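Amidase, hydantoinase/carbamoylase family (Burkholderia vietnamiensis, PDB 5I4M) probably hydrolyses N-carbamoyl-L-amino acids as a dimeric, two-zinc amidase of the peptidase M20 family. Local coordinates at residues 236-241 against 341-346; 285-290 against 303-308; 232-237 against 307-312. One frame throughout, in Å; residues are numbered along the deposited sequence.

Contact 1 of 3, residues 236-241 against 341-346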
# COMPACT_ATOMS: atom_id res chain seq x y z
N TRP A 236 20.31 -1.35 -3.13
CA TRP A 236 18.88 -1.42 -2.86
C TRP A 236 18.61 -2.33 -1.66
O TRP A 236 19.31 -3.33 -1.46
CB TRP A 236 18.09 -1.98 -4.05
CG TRP A 236 18.09 -1.14 -5.30
CD1 TRP A 236 18.88 -0.07 -5.58
CD2 TRP A 236 17.25 -1.35 -6.44
NE1 TRP A 236 18.58 0.42 -6.84
CE2 TRP A 236 17.58 -0.35 -7.38
CE3 TRP A 236 16.25 -2.27 -6.75
CZ2 TRP A 236 16.94 -0.26 -8.63
CZ3 TRP A 236 15.60 -2.18 -7.97
CH2 TRP A 236 15.95 -1.18 -8.89
N TYR A 237 17.57 -1.99 -0.90
CA TYR A 237 17.26 -2.69 0.33
C TYR A 237 15.77 -3.01 0.39
O TYR A 237 14.95 -2.32 -0.21
CB TYR A 237 17.60 -1.86 1.58
CG TYR A 237 19.01 -1.35 1.62
CD1 TYR A 237 19.38 -0.23 0.88
CD2 TYR A 237 19.97 -1.97 2.40
CE1 TYR A 237 20.67 0.25 0.91
CE2 TYR A 237 21.27 -1.49 2.44
CZ TYR A 237 21.61 -0.38 1.69
OH TYR A 237 22.90 0.10 1.72
N GLU A 238 15.45 -4.05 1.16
CA GLU A 238 14.09 -4.35 1.60
C GLU A 238 14.08 -4.40 3.12
O GLU A 238 14.92 -5.08 3.73
CB GLU A 238 13.61 -5.68 1.01
CG GLU A 238 13.35 -5.62 -0.50
CD GLU A 238 12.85 -6.93 -1.10
OE1 GLU A 238 12.49 -6.93 -2.30
OE2 GLU A 238 12.80 -7.95 -0.38
N ILE A 239 13.16 -3.68 3.73
CA ILE A 239 13.07 -3.61 5.19
C ILE A 239 11.63 -3.92 5.58
O ILE A 239 10.69 -3.35 5.03
CB ILE A 239 13.47 -2.23 5.72
CG1 ILE A 239 14.94 -1.94 5.39
CG2 ILE A 239 13.28 -2.17 7.24
CD1 ILE A 239 15.38 -0.52 5.71
N THR A 240 11.46 -4.84 6.53
CA THR A 240 10.17 -5.04 7.17
C THR A 240 10.32 -4.70 8.64
O THR A 240 11.18 -5.27 9.32
CB THR A 240 9.66 -6.47 6.98
OG1 THR A 240 9.44 -6.73 5.59
CG2 THR A 240 8.34 -6.66 7.73
N PHE A 241 9.51 -3.75 9.12
CA PHE A 241 9.35 -3.51 10.55
C PHE A 241 8.15 -4.30 11.05
O PHE A 241 7.09 -4.27 10.42
CB PHE A 241 9.09 -2.03 10.84
CG PHE A 241 10.32 -1.17 10.89
CD1 PHE A 241 11.51 -1.65 11.39
CD2 PHE A 241 10.26 0.15 10.47
CE1 PHE A 241 12.64 -0.84 11.46
CE2 PHE A 241 11.37 0.96 10.52
CZ PHE A 241 12.57 0.46 11.02
N GLU A 341 17.47 -6.34 4.49
CA GLU A 341 18.30 -7.06 3.53
C GLU A 341 18.73 -6.09 2.44
O GLU A 341 17.89 -5.41 1.86
CB GLU A 341 17.55 -8.23 2.88
CG GLU A 341 18.44 -9.02 1.91
CD GLU A 341 17.74 -10.21 1.26
OE1 GLU A 341 18.45 -11.06 0.68
OE2 GLU A 341 16.50 -10.30 1.31
N GLN A 342 20.03 -6.03 2.17
CA GLN A 342 20.48 -5.38 0.95
C GLN A 342 20.28 -6.38 -0.18
O GLN A 342 20.93 -7.44 -0.20
CB GLN A 342 21.94 -4.95 1.08
CG GLN A 342 22.52 -4.35 -0.19
CD GLN A 342 23.96 -3.89 0.02
OE1 GLN A 342 24.21 -2.84 0.61
NE2 GLN A 342 24.92 -4.71 -0.42
N ILE A 343 19.34 -6.10 -1.09
CA ILE A 343 18.99 -7.06 -2.13
C ILE A 343 19.74 -6.81 -3.43
O ILE A 343 19.62 -7.62 -4.36
CB ILE A 343 17.47 -7.08 -2.39
CG1 ILE A 343 17.01 -5.75 -2.99
CG2 ILE A 343 16.70 -7.39 -1.10
CD1 ILE A 343 15.70 -5.88 -3.78
N PHE A 344 20.52 -5.73 -3.52
CA PHE A 344 21.14 -5.32 -4.79
C PHE A 344 22.31 -4.41 -4.49
O PHE A 344 22.18 -3.48 -3.69
CB PHE A 344 20.10 -4.60 -5.65
CG PHE A 344 20.53 -4.31 -7.08
CD1 PHE A 344 21.06 -5.32 -7.88
CD2 PHE A 344 20.32 -3.06 -7.63
CE1 PHE A 344 21.40 -5.06 -9.21
CE2 PHE A 344 20.67 -2.79 -8.96
CZ PHE A 344 21.21 -3.80 -9.74
N TYR A 345 23.46 -4.68 -5.12
CA TYR A 345 24.60 -3.79 -5.00
C TYR A 345 25.49 -3.97 -6.22
O TYR A 345 25.79 -5.10 -6.60
CB TYR A 345 25.40 -4.06 -3.71
CG TYR A 345 26.80 -3.47 -3.73
CD1 TYR A 345 27.01 -2.12 -3.95
CD2 TYR A 345 27.91 -4.28 -3.51
CE1 TYR A 345 28.32 -1.58 -3.98
CE2 TYR A 345 29.20 -3.76 -3.52
CZ TYR A 345 29.40 -2.41 -3.76
OH TYR A 345 30.69 -1.89 -3.78
N TYR A 346 25.90 -2.86 -6.84
CA TYR A 346 27.05 -2.89 -7.73
C TYR A 346 27.83 -1.60 -7.59
O TYR A 346 27.26 -0.53 -7.35
CB TYR A 346 26.64 -3.13 -9.20
CG TYR A 346 25.80 -2.06 -9.86
CD1 TYR A 346 26.40 -0.99 -10.53
CD2 TYR A 346 24.41 -2.13 -9.84
CE1 TYR A 346 25.64 -0.01 -11.16
CE2 TYR A 346 23.64 -1.16 -10.47
CZ TYR A 346 24.26 -0.11 -11.12
OH TYR A 346 23.48 0.84 -11.73
O HOH W 1 14.14 -9.12 1.85
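The carbonyl oxygen of Trp236 takes two amide N-H groups from the neighbouring strand: Ile343 N at 2.8 Å from Trp236 O, and a weak, long bond from Phe344 N. Two consecutive residues facing one is a classic beta bulge, and it shifts the antiparallel register of 236-241 against 341-346 by one residue. Beyond it the pairing is regular, Glu238 N reaching Glu341 O at 2.9 Å and the return bond being about as straight. The indole and the Phe344 ring leave the strands side by side and make an edge-to-face pair, planes at 69°, with Phe344 CD2 3.7 Å from Trp236 CD2 over the indole face. CG of Phe344 is anti to its backbone N (chi1 -170°), which carries the ring beside the indole. Ile343 meets the extended Glu238 side chain at about a right angle, its CD1 3.7 Å from Glu238 OE1; that oxygen is salt-bridged to Arg295 of the second subunit. On the other face the Tyr237 ring lies against Gln342 CB. A water within hydrogen-bonding distance of Glu238 OE2 and Glu341 OE2 probably eases the nearness of two like charges, and the bulge probably helps bring Phe344 beside the Trp236 indole, which lines the 3-phosphoglycerate pocket.

Contact 2 of 3, residues 285-290 against 303-308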
# COMPACT_ATOMS: atom_id res chain seq x y z
N VAL A 285 12.74 6.23 -0.90
CA VAL A 285 11.84 5.13 -0.55
C VAL A 285 10.69 5.19 -1.54
O VAL A 285 9.88 6.12 -1.51
CB VAL A 285 11.34 5.24 0.90
CG1 VAL A 285 10.28 4.16 1.17
CG2 VAL A 285 12.50 5.08 1.87
N GLY A 286 10.62 4.20 -2.43
CA GLY A 286 9.63 4.24 -3.49
C GLY A 286 8.47 3.29 -3.30
O GLY A 286 7.42 3.46 -3.92
N MET A 287 8.64 2.28 -2.45
CA MET A 287 7.65 1.22 -2.32
C MET A 287 7.40 0.96 -0.84
O MET A 287 8.35 0.84 -0.06
CB MET A 287 8.12 -0.06 -3.03
CG MET A 287 7.13 -1.22 -2.94
SD MET A 287 7.85 -2.68 -3.69
CE MET A 287 6.52 -3.86 -3.44
N MET A 288 6.13 0.87 -0.46
CA MET A 288 5.75 0.67 0.93
C MET A 288 4.44 -0.11 0.95
O MET A 288 3.53 0.19 0.18
CB MET A 288 5.57 2.00 1.67
CG MET A 288 5.24 1.81 3.15
SD MET A 288 5.25 3.33 4.13
CE MET A 288 7.01 3.64 4.22
N GLN A 289 4.36 -1.11 1.83
CA GLN A 289 3.15 -1.92 2.01
C GLN A 289 2.84 -1.96 3.50
O GLN A 289 3.64 -2.47 4.29
CB GLN A 289 3.33 -3.35 1.48
CG GLN A 289 3.61 -3.51 -0.03
CD GLN A 289 4.05 -4.93 -0.42
OE1 GLN A 289 4.75 -5.60 0.34
NE2 GLN A 289 3.64 -5.40 -1.59
N VAL A 290 1.68 -1.43 3.89
CA VAL A 290 1.29 -1.33 5.30
C VAL A 290 0.32 -2.45 5.63
O VAL A 290 -0.57 -2.77 4.83
CB VAL A 290 0.66 0.05 5.58
CG1 VAL A 290 0.20 0.17 7.05
CG2 VAL A 290 1.63 1.17 5.19
N PHE A 303 6.39 -3.16 5.20
CA PHE A 303 7.48 -3.47 4.28
C PHE A 303 7.77 -2.22 3.45
O PHE A 303 6.84 -1.54 3.01
CB PHE A 303 7.07 -4.62 3.35
CG PHE A 303 7.98 -4.82 2.16
CD1 PHE A 303 7.75 -4.14 0.97
CD2 PHE A 303 9.04 -5.71 2.23
CE1 PHE A 303 8.59 -4.32 -0.14
CE2 PHE A 303 9.87 -5.91 1.13
CZ PHE A 303 9.64 -5.22 -0.06
N PHE A 304 9.05 -1.93 3.24
CA PHE A 304 9.38 -0.82 2.35
C PHE A 304 10.78 -1.02 1.78
O PHE A 304 11.56 -1.85 2.25
CB PHE A 304 9.25 0.54 3.05
CG PHE A 304 10.16 0.71 4.24
CD1 PHE A 304 9.81 0.20 5.47
CD2 PHE A 304 11.35 1.39 4.11
CE1 PHE A 304 10.65 0.35 6.57
CE2 PHE A 304 12.19 1.55 5.20
CZ PHE A 304 11.83 1.02 6.42
N THR A 305 11.08 -0.24 0.74
CA THR A 305 12.33 -0.34 0.01
C THR A 305 13.18 0.90 0.23
O THR A 305 12.67 1.98 0.52
CB THR A 305 12.09 -0.53 -1.50
OG1 THR A 305 11.36 0.59 -2.01
CG2 THR A 305 11.29 -1.80 -1.74
N VAL A 306 14.49 0.72 0.08
CA VAL A 306 15.42 1.85 0.09
C VAL A 306 16.28 1.75 -1.15
O VAL A 306 16.72 0.66 -1.53
CB VAL A 306 16.28 1.88 1.37
CG1 VAL A 306 17.24 3.07 1.32
CG2 VAL A 306 15.38 1.99 2.57
N ASP A 307 16.50 2.90 -1.79
CA ASP A 307 17.26 3.03 -3.03
C ASP A 307 18.35 4.05 -2.74
O ASP A 307 18.03 5.22 -2.47
CB ASP A 307 16.33 3.48 -4.16
CG ASP A 307 17.04 3.63 -5.51
OD1 ASP A 307 18.05 4.36 -5.61
OD2 ASP A 307 16.53 3.04 -6.48
N PHE A 308 19.61 3.62 -2.77
CA PHE A 308 20.76 4.48 -2.55
C PHE A 308 21.66 4.44 -3.79
O PHE A 308 21.91 3.37 -4.34
CB PHE A 308 21.64 4.01 -1.38
CG PHE A 308 21.16 4.43 0.00
CD1 PHE A 308 20.26 5.46 0.20
CD2 PHE A 308 21.69 3.78 1.12
CE1 PHE A 308 19.88 5.83 1.49
CE2 PHE A 308 21.31 4.15 2.41
CZ PHE A 308 20.41 5.17 2.60
O HOH W 2 12.97 2.63 -2.90
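Gln289 and Phe303 form a hydrogen-bonded pair in this antiparallel hairpin, with Gln289 N 2.8 Å from Phe303 O and Phe303 N 3.0 Å from Gln289 O. A third backbone bond, Thr305 N to Met287 O at 3.0 Å, carries the pairing toward the irregular part of 285-290. There the Thr305 hydroxyl takes part: OG1 sits between the backbone N and carbonyl carbon (chi1 60°), accepts a weak bond from Met287 N, and gives its proton to a water that also takes the N-H of Gly286. Outward from these bonds, Met287 runs fully extended across Thr305 CG2 to Phe303, where its sulfur lies in the plane of the ring, at the edge, 5.4 Å from the centroid, a Met-aromatic contact; its CE is 3.9 Å from Phe303 CE1. The Gln289 amide lies alongside the same ring, OE1 3.4 Å from Phe303 CD1, the two planes 51° apart. Met288 and Phe304 occupy the other face, where the Met288 chain bends at its last torsion (chi3 -73°) to bring CE within 4.0 Å of Phe304 CB. Val285 CG1 approaches Phe304 CD2 obliquely. Asn293 OD1 of the second subunit bonds Met288 N. Helix 259-276 covers this Met288 and Phe304 face through Val267, Ala263 and Val266, and strand 225-242 pairs along the far side of 303-308.

Contact 3 of 3, residues 232-237 against 307-312. With 3PG (3-phosphoglyceric acid), chain E.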
# COMPACT_ATOMS: atom_id res chain seq x y z
N GLN A 232 27.01 5.37 -12.09
CA GLN A 232 27.19 5.40 -10.65
C GLN A 232 26.75 4.07 -10.04
O GLN A 232 26.07 3.26 -10.67
CB GLN A 232 26.41 6.56 -10.03
CG GLN A 232 24.91 6.36 -9.95
CD GLN A 232 24.25 7.49 -9.17
OE1 GLN A 232 24.88 8.13 -8.32
NE2 GLN A 232 22.98 7.76 -9.47
N GLY A 233 27.18 3.82 -8.79
CA GLY A 233 26.83 2.59 -8.11
C GLY A 233 25.50 2.70 -7.38
O GLY A 233 24.99 3.80 -7.15
N GLN A 234 24.94 1.54 -7.02
CA GLN A 234 23.65 1.49 -6.35
C GLN A 234 23.66 0.42 -5.26
O GLN A 234 24.35 -0.59 -5.37
CB GLN A 234 22.50 1.17 -7.31
CG GLN A 234 22.43 2.05 -8.54
CD GLN A 234 21.07 1.98 -9.20
OE1 GLN A 234 20.05 2.15 -8.54
NE2 GLN A 234 21.04 1.71 -10.50
N ARG A 235 22.86 0.67 -4.22
CA ARG A 235 22.52 -0.32 -3.22
C ARG A 235 21.01 -0.23 -3.00
O ARG A 235 20.51 0.86 -2.74
CB ARG A 235 23.26 -0.08 -1.89
CG ARG A 235 24.78 -0.37 -1.92
CD ARG A 235 25.44 0.04 -0.59
NE ARG A 235 26.89 -0.12 -0.60
CZ ARG A 235 27.54 -1.08 0.05
NH1 ARG A 235 26.86 -1.97 0.76
NH2 ARG A 235 28.88 -1.14 -0.00
N TRP A 236 20.31 -1.35 -3.13
CA TRP A 236 18.88 -1.42 -2.86
C TRP A 236 18.61 -2.33 -1.66
O TRP A 236 19.31 -3.33 -1.46
CB TRP A 236 18.09 -1.98 -4.05
CG TRP A 236 18.09 -1.14 -5.30
CD1 TRP A 236 18.88 -0.07 -5.58
CD2 TRP A 236 17.25 -1.35 -6.44
NE1 TRP A 236 18.58 0.42 -6.84
CE2 TRP A 236 17.58 -0.35 -7.38
CE3 TRP A 236 16.25 -2.27 -6.75
CZ2 TRP A 236 16.94 -0.26 -8.63
CZ3 TRP A 236 15.60 -2.18 -7.97
CH2 TRP A 236 15.95 -1.18 -8.89
N TYR A 237 17.57 -1.99 -0.90
CA TYR A 237 17.26 -2.69 0.33
C TYR A 237 15.77 -3.01 0.39
O TYR A 237 14.95 -2.32 -0.21
CB TYR A 237 17.60 -1.86 1.58
CG TYR A 237 19.01 -1.35 1.62
CD1 TYR A 237 19.38 -0.23 0.88
CD2 TYR A 237 19.97 -1.97 2.40
CE1 TYR A 237 20.67 0.25 0.91
CE2 TYR A 237 21.27 -1.49 2.44
CZ TYR A 237 21.61 -0.38 1.69
OH TYR A 237 22.90 0.10 1.72
N ASP A 307 16.50 2.90 -1.79
CA ASP A 307 17.26 3.03 -3.03
C ASP A 307 18.35 4.05 -2.74
O ASP A 307 18.03 5.22 -2.47
CB ASP A 307 16.33 3.48 -4.16
CG ASP A 307 17.04 3.63 -5.51
OD1 ASP A 307 18.05 4.36 -5.61
OD2 ASP A 307 16.53 3.04 -6.48
N PHE A 308 19.61 3.62 -2.77
CA PHE A 308 20.76 4.48 -2.55
C PHE A 308 21.66 4.44 -3.79
O PHE A 308 21.91 3.37 -4.34
CB PHE A 308 21.64 4.01 -1.38
CG PHE A 308 21.16 4.43 0.00
CD1 PHE A 308 20.26 5.46 0.20
CD2 PHE A 308 21.69 3.78 1.12
CE1 PHE A 308 19.88 5.83 1.49
CE2 PHE A 308 21.31 4.15 2.41
CZ PHE A 308 20.41 5.17 2.60
N ARG A 309 22.18 5.60 -4.19
CA ARG A 309 23.11 5.66 -5.31
C ARG A 309 24.17 6.72 -5.06
O ARG A 309 23.88 7.76 -4.45
CB ARG A 309 22.39 5.98 -6.64
CG ARG A 309 21.05 5.28 -6.76
CD ARG A 309 20.39 5.56 -8.10
NE ARG A 309 19.09 4.90 -8.12
CZ ARG A 309 18.49 4.47 -9.23
NH1 ARG A 309 19.07 4.65 -10.41
NH2 ARG A 309 17.34 3.83 -9.14
N HIS A 310 25.39 6.46 -5.52
CA HIS A 310 26.44 7.48 -5.51
C HIS A 310 27.51 7.09 -6.51
O HIS A 310 27.76 5.89 -6.72
CB HIS A 310 27.05 7.65 -4.10
CG HIS A 310 27.77 8.95 -3.92
ND1 HIS A 310 29.08 9.14 -4.30
CD2 HIS A 310 27.35 10.14 -3.41
CE1 HIS A 310 29.44 10.38 -4.05
NE2 HIS A 310 28.41 11.01 -3.51
N PRO A 311 28.18 8.06 -7.14
CA PRO A 311 29.26 7.73 -8.08
C PRO A 311 30.54 7.26 -7.41
O PRO A 311 31.45 6.82 -8.12
CB PRO A 311 29.50 9.05 -8.82
CG PRO A 311 29.01 10.12 -7.85
CD PRO A 311 27.81 9.49 -7.20
N ASP A 312 30.65 7.38 -6.09
CA ASP A 312 31.84 6.96 -5.37
C ASP A 312 31.49 5.80 -4.45
O ASP A 312 30.61 5.93 -3.60
CB ASP A 312 32.43 8.13 -4.58
CG ASP A 312 33.69 7.73 -3.85
OD1 ASP A 312 33.56 7.09 -2.80
OD2 ASP A 312 34.79 8.05 -4.34
C1 3PG E . 17.48 2.07 -12.19
O1 3PG E . 16.56 2.39 -11.43
O2 3PG E . 18.49 2.78 -12.37
C2 3PG E . 17.37 0.76 -12.92
O3 3PG E . 18.67 0.31 -13.35
C3 3PG E . 16.48 0.97 -14.13
O1P 3PG E . 17.12 1.87 -15.03
P 3PG E . 16.24 2.57 -16.22
O2P 3PG E . 15.40 1.47 -16.83
O3P 3PG E . 15.40 3.61 -15.48
O4P 3PG E . 17.31 3.13 -17.18
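Arg309 runs out between the side chains of Gln232 and Gln234 from the neighbouring antiparallel strand. Gln232, turned toward 307-312, crosses it at about a right angle. The Gln232 CG lies between the backbone N and carbonyl carbon (chi1 75°), and the chain extends from there to put NE2 3.4 Å from Arg309 CB; NE2 is hydrogen-bonded to Gly376 O, which also accepts from Arg309 NH1. Gln234 lies alongside Arg309, its amide packed over one guanidinium face, planes 32° apart, although the position of OE1 is less certain. Phe308 projects to the opposite face of the sheet, where its CD2 is 3.7 Å from Tyr237 CE1, the rings meeting obliquely, and Leu323 of helix 313-334 packs on it. Both segments fall in the M20 dimerisation region, and across the dimer His247 and Asn296 of the second subunit also bond the 3-phosphoglycerate. The end of the guanidinium holds the ligand carboxylate: Arg309 NH2 is 2.8 Å from 3PG O1, and Arg309 NH1 is 2.8 Å from 3PG O2. Gln234 NE2 adds a weak bond to 3PG O2. Asp307 grips the guanidinium from the side: Arg309 NE meets Asp307 OD1 at 2.8 Å and Arg309 NH2 meets Asp307 OD2 at 2.9 Å, each oxygen using its syn lone pair and lying near the guanidinium plane. This second-shell carboxylate probably positions the arginine and balances its charge. Asp307 OD2 also packs close to Trp236 NE1, without a hydrogen bond; that N-H points to Gln234 OE1. Backbone bonds pair Arg235 with Phe308 in both directions, Arg235 N lying 2.9 Å from Phe308 O, and Gly233 with His310 likewise.

In the fold
Strand 225-242 is the common partner of contacts 1 and 3, bordered by 337-350 on one edge and 297-310 on the other; contact 2 continues across 297-310 to 282-291. Contacts 2 and 3 are buried, whereas contact 1 is only partly buried, with a water between its acidic side chains. Their chemistry follows their place: bulge and aromatic pair in contact 1, methionine and phenylalanine packing on both faces in contact 2, one of them covered by a helix, and in contact 3 an arginine-aspartate salt bridge that presents a guanidinium to the ligand. Gln342 with Arg235 and Tyr346 with Gln234 tie contact 1 to contact 3, and Tyr237 N with Val306 O links both to contact 2. All three touch the second subunit.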